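Long-range contact in PmbA-related protein (Thermotoga maritima, PDB 1VL4), which is of uncertain function but probably acts as a metallopeptidase, and has been proposed to modulate DNA gyrase: residues M248-E258 against I341-M349. Residues are numbered along the deposited sequence; the frame is centred on the assembly and turned at random.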
loop_
_atom_site.group_PDB
_atom_site.type_symbol
_atom_site.label_atom_id
_atom_site.label_comp_id
_atom_site.label_asym_id
_atom_site.label_seq_id
_atom_site.Cartn_x
_atom_site.Cartn_y
_atom_site.Cartn_z
ATOM N N MET A 248 -16.617 10.364 -5.710
ATOM C CA MET A 248 -16.127 11.740 -5.673
ATOM C C MET A 248 -14.612 11.823 -5.505
ATOM O O MET A 248 -14.015 12.857 -5.772
ATOM C CB MET A 248 -16.694 12.499 -4.454
ATOM C CG MET A 248 -18.048 13.035 -4.606
ATOM S SD MET A 248 -18.564 13.607 -2.963
ATOM C CE MET A 248 -17.638 15.090 -2.659
ATOM N N GLU A 249 -14.014 10.812 -4.901
ATOM C CA GLU A 249 -12.575 10.812 -4.734
ATOM C C GLU A 249 -11.833 10.962 -6.037
ATOM O O GLU A 249 -10.717 11.505 -6.048
ATOM C CB GLU A 249 -12.119 9.534 -4.027
ATOM C CG GLU A 249 -12.757 9.508 -2.637
ATOM C CD GLU A 249 -11.814 9.040 -1.619
ATOM O OE1 GLU A 249 -11.643 7.805 -1.559
ATOM O OE2 GLU A 249 -11.228 9.915 -0.921
ATOM N N MET A 250 -12.435 10.511 -7.139
ATOM C CA MET A 250 -11.760 10.651 -8.441
ATOM C C MET A 250 -11.727 12.108 -8.948
ATOM O O MET A 250 -11.031 12.441 -9.907
ATOM C CB MET A 250 -12.363 9.684 -9.441
ATOM C CG MET A 250 -13.605 10.177 -10.197
ATOM S SD MET A 250 -14.119 8.906 -11.393
ATOM C CE MET A 250 -12.878 9.044 -12.691
ATOM N N PHE A 251 -12.449 12.992 -8.268
ATOM C CA PHE A 251 -12.418 14.410 -8.594
ATOM C C PHE A 251 -11.166 15.085 -8.015
ATOM O O PHE A 251 -10.727 16.125 -8.478
ATOM C CB PHE A 251 -13.672 15.054 -8.020
ATOM C CG PHE A 251 -13.972 16.427 -8.559
ATOM C CD1 PHE A 251 -14.057 16.655 -9.916
ATOM C CD2 PHE A 251 -14.177 17.482 -7.697
ATOM C CE1 PHE A 251 -14.336 17.950 -10.404
ATOM C CE2 PHE A 251 -14.474 18.748 -8.162
ATOM C CZ PHE A 251 -14.565 18.986 -9.514
ATOM N N ILE A 252 -10.587 14.477 -7.004
ATOM C CA ILE A 252 -9.536 15.144 -6.222
ATOM C C ILE A 252 -8.252 15.421 -7.059
ATOM O O ILE A 252 -7.806 16.571 -7.114
ATOM C CB ILE A 252 -9.280 14.396 -4.905
ATOM C CG1 ILE A 252 -10.438 14.652 -3.924
ATOM C CG2 ILE A 252 -7.909 14.798 -4.315
ATOM C CD1 ILE A 252 -10.377 13.801 -2.603
ATOM N N PRO A 253 -7.709 14.405 -7.768
ATOM C CA PRO A 253 -6.581 14.718 -8.672
ATOM C C PRO A 253 -6.886 15.761 -9.766
ATOM O O PRO A 253 -6.003 16.533 -10.156
ATOM C CB PRO A 253 -6.222 13.354 -9.283
ATOM C CG PRO A 253 -6.848 12.307 -8.397
ATOM C CD PRO A 253 -8.043 12.966 -7.767
ATOM N N MET A 254 -8.139 15.827 -10.236
ATOM C CA MET A 254 -8.540 16.784 -11.292
ATOM C C MET A 254 -8.414 18.241 -10.888
ATOM O O MET A 254 -8.146 19.118 -11.719
ATOM C CB MET A 254 -10.004 16.559 -11.711
ATOM C CG MET A 254 -10.322 15.117 -11.992
ATOM S SD MET A 254 -11.966 14.947 -12.665
ATOM C CE MET A 254 -11.917 13.208 -13.073
ATOM N N ILE A 255 -8.634 18.498 -9.604
ATOM C CA ILE A 255 -8.648 19.867 -9.113
ATOM C C ILE A 255 -7.294 20.308 -8.540
ATOM O O ILE A 255 -7.132 21.473 -8.221
ATOM C CB ILE A 255 -9.822 20.139 -8.127
ATOM C CG1 ILE A 255 -9.755 19.277 -6.883
ATOM C CG2 ILE A 255 -11.134 20.099 -8.896
ATOM C CD1 ILE A 255 -10.856 19.608 -5.838
ATOM N N SER A 256 -6.309 19.407 -8.480
ATOM C CA SER A 256 -4.897 19.844 -8.256
ATOM C C SER A 256 -4.307 20.760 -9.348
ATOM O O SER A 256 -4.165 20.363 -10.533
ATOM C CB SER A 256 -4.001 18.632 -8.054
ATOM O OG SER A 256 -2.658 19.021 -8.073
ATOM N N ALA A 257 -3.931 21.990 -8.978
ATOM C CA ALA A 257 -3.248 22.887 -9.941
ATOM C C ALA A 257 -1.985 22.287 -10.542
ATOM O O ALA A 257 -1.572 22.653 -11.661
ATOM C CB ALA A 257 -2.901 24.227 -9.309
ATOM N N GLU A 258 -1.343 21.412 -9.779
ATOM C CA GLU A 258 -0.131 20.713 -10.214
ATOM C C GLU A 258 -0.466 19.728 -11.335
ATOM O O GLU A 258 0.212 19.709 -12.367
ATOM C CB GLU A 258 0.464 19.980 -9.023
ATOM C CG GLU A 258 1.718 19.211 -9.312
ATOM C CD GLU A 258 2.325 18.552 -8.077
ATOM O OE1 GLU A 258 1.939 18.885 -6.904
ATOM O OE2 GLU A 258 3.226 17.688 -8.313
ATOM N N ILE A 341 -1.453 17.939 -3.693
ATOM C CA ILE A 341 -2.472 18.936 -3.422
ATOM C C ILE A 341 -3.812 18.219 -3.219
ATOM O O ILE A 341 -4.241 17.420 -4.055
ATOM C CB ILE A 341 -2.556 19.943 -4.588
ATOM C CG1 ILE A 341 -1.229 20.720 -4.682
ATOM C CG2 ILE A 341 -3.731 20.844 -4.421
ATOM C CD1 ILE A 341 -1.011 21.432 -5.981
ATOM N N ARG A 342 -4.464 18.483 -2.099
ATOM C CA ARG A 342 -5.788 17.946 -1.889
ATOM C C ARG A 342 -6.689 18.858 -1.055
ATOM O O ARG A 342 -6.219 19.698 -0.326
ATOM C CB ARG A 342 -5.737 16.530 -1.278
ATOM C CG ARG A 342 -5.301 16.485 0.160
ATOM C CD ARG A 342 -5.495 15.091 0.823
ATOM N NE ARG A 342 -4.732 14.968 2.076
ATOM C CZ ARG A 342 -5.063 15.510 3.249
ATOM N NH1 ARG A 342 -6.178 16.253 3.402
ATOM N NH2 ARG A 342 -4.253 15.311 4.285
ATOM N N PRO A 343 -8.005 18.665 -1.190
ATOM C CA PRO A 343 -8.970 19.315 -0.328
ATOM C C PRO A 343 -8.857 18.767 1.079
ATOM O O PRO A 343 -8.270 17.700 1.285
ATOM C CB PRO A 343 -10.346 18.922 -0.944
ATOM C CG PRO A 343 -10.109 17.780 -1.764
ATOM C CD PRO A 343 -8.647 17.715 -2.124
ATOM N N VAL A 344 -9.420 19.485 2.034
ATOM C CA VAL A 344 -9.429 19.012 3.412
ATOM C C VAL A 344 -10.698 18.145 3.545
ATOM O O VAL A 344 -10.609 16.948 3.711
ATOM C CB VAL A 344 -9.369 20.195 4.425
ATOM C CG1 VAL A 344 -9.451 19.694 5.830
ATOM C CG2 VAL A 344 -8.043 21.016 4.227
ATOM N N ASN A 345 -11.861 18.775 3.479
ATOM C CA ASN A 345 -13.123 18.057 3.352
ATOM C C ASN A 345 -13.752 18.484 2.043
ATOM O O ASN A 345 -14.055 19.654 1.860
ATOM C CB ASN A 345 -14.066 18.391 4.478
ATOM C CG ASN A 345 -13.531 17.965 5.861
ATOM O OD1 ASN A 345 -13.624 16.802 6.227
ATOM N ND2 ASN A 345 -13.013 18.956 6.647
ATOM N N LEU A 346 -13.911 17.559 1.121
ATOM C CA LEU A 346 -14.515 17.915 -0.153
ATOM C C LEU A 346 -16.002 17.578 -0.073
ATOM O O LEU A 346 -16.347 16.413 -0.119
ATOM C CB LEU A 346 -13.870 17.160 -1.311
ATOM C CG LEU A 346 -14.351 17.598 -2.718
ATOM C CD1 LEU A 346 -13.893 19.000 -3.012
ATOM C CD2 LEU A 346 -13.891 16.647 -3.751
ATOM N N MET A 347 -16.850 18.616 -0.065
ATOM C CA MET A 347 -18.265 18.485 0.198
ATOM C C MET A 347 -19.142 18.876 -0.977
ATOM O O MET A 347 -19.113 20.011 -1.424
ATOM C CB MET A 347 -18.656 19.335 1.406
ATOM C CG MET A 347 -20.120 19.244 1.767
ATOM S SD MET A 347 -20.454 19.952 3.351
ATOM C CE MET A 347 -22.202 19.683 3.519
ATOM N N LEU A 348 -20.010 17.962 -1.375
ATOM C CA LEU A 348 -21.117 18.299 -2.272
ATOM C C LEU A 348 -22.248 18.846 -1.427
ATOM O O LEU A 348 -22.705 18.194 -0.485
ATOM C CB LEU A 348 -21.601 17.072 -3.067
ATOM C CG LEU A 348 -22.872 17.353 -3.908
ATOM C CD1 LEU A 348 -22.432 18.088 -5.098
ATOM C CD2 LEU A 348 -23.566 16.113 -4.342
ATOM N N MET A 349 -22.691 20.054 -1.764
ATOM C CA MET A 349 -23.612 20.766 -0.966
ATOM C C MET A 349 -25.011 20.175 -1.149
ATOM O O MET A 349 -25.433 19.974 -2.282
ATOM C CB MET A 349 -23.572 22.233 -1.344
ATOM C CG MET A 349 -22.220 22.930 -1.123
ATOM S SD MET A 349 -21.454 22.727 0.522
ATOM C CE MET A 349 -22.498 23.658 1.519
HETATM O O HOH W 1 -6.604 18.334 -5.277
HETATM O O HOH W 2 -0.955 17.402 -6.791
#
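With CG2 anti to the backbone N and CG1 beside that N (chi1 -74°), I252 lays both branches against P343. CG2 lies 3.7 Å from P343 CD, and CG1 packs against P343 CG. L346 has CG anti to the backbone N (chi1 -174°), and its two methyls divide the work. CD2 sits 4.0 Å from I252 CG1 and also reaches the edge of the F251 ring, near the ring plane. CD1 touches I255 CD1. M248 CE lies 3.1 Å from L346 O and also reaches L346 CG and L348 N. Cutting I252 back to an alanine would probably leave a gap beside P343 and take a neighbour from L346 CD2.

At the other end, I341 CD1 lies 3.6 Å from S256 OG and 3.7 Å from E258 CB. No direct hydrogen bond crosses the contact. Two waters bridge the segments instead. One joins backbone to backbone, donating to I252 O and I341 O, both at 2.8 Å. The second links backbone to side chains: it accepts from I341 N, bonds S256 OG at 2.7 Å and donates weakly to E258 OE1. S256 OG also accepts a weak capping bond from E258 N. Strand 282-285 adds I282 against L346, and M248 also touches T432 and A434 of strand 432-434. Residues 248-255 thus cover L346 of strand 345-348 and P343 before it, while the N-cap at S256 meets I341. This buried contact joins a short helical segment to a strand of a mixed sheet and its approach, within the PmbA/TldA C-terminal domain.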